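Local coordinates for protein ubiquitin-activating enzyme E1-like (Saccharomyces cerevisiae, PDB 3ONH) that forms, as its ubiquitin-fold domain, the part of the Uba2 subunit of the SUMO (SMT3)-activating E1 enzyme that engages the E2 enzyme Ubc9, at residues V27-R30 with E31-Y35. Numbering follows the deposited sequence.
Sequences VLIR and EKYSY
Ile29 meets the ring of Tyr33 one helical turn on: its CG2 lies in the ring plane, at the edge, 3.8 Å from Tyr33 CD2. With CG2 anti to the backbone N, the Ile29 methyl is set beside its own carbonyl carbon, on the side where the ring arrives. Lys32 CG lies over the ring centre, 3.6 Å above the plane, so one edge and one face each have an aliphatic neighbour. Arg30 CG, anti to the backbone N (chi1 -180°), lies 3.9 Å from Tyr35 CB. Val27 CG1 and Glu31 CG run side by side at 4.0 Å.

The spacing is that of the i to i+4 backbone bonds: Glu31 N donates to Val27 O at 2.9 Å, almost straight (169° at the hydrogen), and Tyr33 N to Ile29 O at 3.2 Å.

Further out, Arg30 NH2 bonds Gln37 O, Tyr33 OH bonds Pro107 O, and Ile29 and Tyr33 pack on Leu91 and Ile89 of strand 84-95, respectively. Replacing Tyr33 with an alanine is likely to leave Ile29 CG2 and Lys32 CG without their ring and Pro107 O without its hydroxyl partner.

Tyr35 N to Arg30 O (3.0 Å, in the carbonyl plane on a lone pair) is a 6→1 bond; with the weak 5→2 bond from Ser34 N to Glu31 O (3.5 Å) and positive phi at Ser34 (67°), it defines a Schellman motif, the C-terminal cap of helix 22-33 on the mixed sheet of this ubiquitin-like fold.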
# COMPACT_ATOMS: atom_id res chain seq x y z
N VAL A 27 4.13 6.97 -0.25
CA VAL A 27 3.83 8.19 -0.97
C VAL A 27 2.94 7.91 -2.18
O VAL A 27 1.94 8.59 -2.40
CB VAL A 27 5.13 8.87 -1.46
CG1 VAL A 27 4.81 10.20 -2.12
CG2 VAL A 27 6.09 9.07 -0.30
N LEU A 28 3.30 6.88 -2.94
CA LEU A 28 2.58 6.47 -4.14
C LEU A 28 1.11 6.20 -3.86
O LEU A 28 0.23 6.69 -4.56
CB LEU A 28 3.21 5.19 -4.68
CG LEU A 28 3.24 4.93 -6.19
CD1 LEU A 28 3.55 3.46 -6.44
CD2 LEU A 28 1.94 5.32 -6.85
N ILE A 29 0.85 5.39 -2.85
CA ILE A 29 -0.53 5.02 -2.55
C ILE A 29 -1.30 6.19 -1.97
O ILE A 29 -2.46 6.43 -2.31
CB ILE A 29 -0.57 3.82 -1.60
CG1 ILE A 29 0.12 2.62 -2.26
CG2 ILE A 29 -2.00 3.50 -1.23
CD1 ILE A 29 0.28 1.43 -1.35
N ARG A 30 -0.65 6.94 -1.09
CA ARG A 30 -1.29 8.10 -0.49
C ARG A 30 -1.72 9.11 -1.55
O ARG A 30 -2.86 9.55 -1.55
CB ARG A 30 -0.35 8.78 0.51
CG ARG A 30 -0.96 10.00 1.19
CD ARG A 30 0.12 10.86 1.82
NE ARG A 30 0.66 10.27 3.04
CZ ARG A 30 1.96 10.02 3.24
NH1 ARG A 30 2.84 10.29 2.29
NH2 ARG A 30 2.36 9.49 4.39
N GLU A 31 -0.82 9.48 -2.44
CA GLU A 31 -1.14 10.49 -3.44
C GLU A 31 -2.16 10.00 -4.47
O GLU A 31 -3.08 10.72 -4.84
CB GLU A 31 0.12 10.99 -4.14
CG GLU A 31 1.18 11.53 -3.18
CD GLU A 31 1.09 13.04 -2.96
OE1 GLU A 31 1.88 13.57 -2.15
OE2 GLU A 31 0.23 13.69 -3.60
N LYS A 32 -2.01 8.76 -4.91
CA LYS A 32 -2.89 8.18 -5.92
C LYS A 32 -4.35 8.18 -5.49
O LYS A 32 -5.23 8.49 -6.29
CB LYS A 32 -2.42 6.77 -6.30
CG LYS A 32 -3.40 5.97 -7.14
CD LYS A 32 -3.37 6.35 -8.61
CE LYS A 32 -4.24 5.41 -9.44
NZ LYS A 32 -4.19 5.73 -10.89
N TYR A 33 -4.62 7.84 -4.23
CA TYR A 33 -6.00 7.72 -3.76
C TYR A 33 -6.43 8.82 -2.79
O TYR A 33 -7.52 8.76 -2.23
CB TYR A 33 -6.26 6.34 -3.14
CG TYR A 33 -5.86 5.19 -4.03
CD1 TYR A 33 -6.62 4.85 -5.13
CD2 TYR A 33 -4.71 4.46 -3.76
CE1 TYR A 33 -6.24 3.81 -5.96
CE2 TYR A 33 -4.34 3.41 -4.58
CZ TYR A 33 -5.10 3.09 -5.67
OH TYR A 33 -4.72 2.05 -6.48
N SER A 34 -5.57 9.82 -2.59
CA SER A 34 -5.91 11.00 -1.79
C SER A 34 -6.12 10.70 -0.32
O SER A 34 -7.12 11.11 0.27
CB SER A 34 -7.13 11.70 -2.37
OG SER A 34 -6.91 11.98 -3.74
N TYR A 35 -5.18 9.97 0.27
CA TYR A 35 -5.15 9.81 1.72
C TYR A 35 -4.42 11.02 2.29
O TYR A 35 -3.77 11.76 1.55
CB TYR A 35 -4.44 8.52 2.12
CG TYR A 35 -5.26 7.28 1.87
CD1 TYR A 35 -6.17 6.82 2.81
CD2 TYR A 35 -5.10 6.55 0.70
CE1 TYR A 35 -6.91 5.69 2.59
CE2 TYR A 35 -5.84 5.41 0.47
CZ TYR A 35 -6.75 4.99 1.41
OH TYR A 35 -7.49 3.86 1.18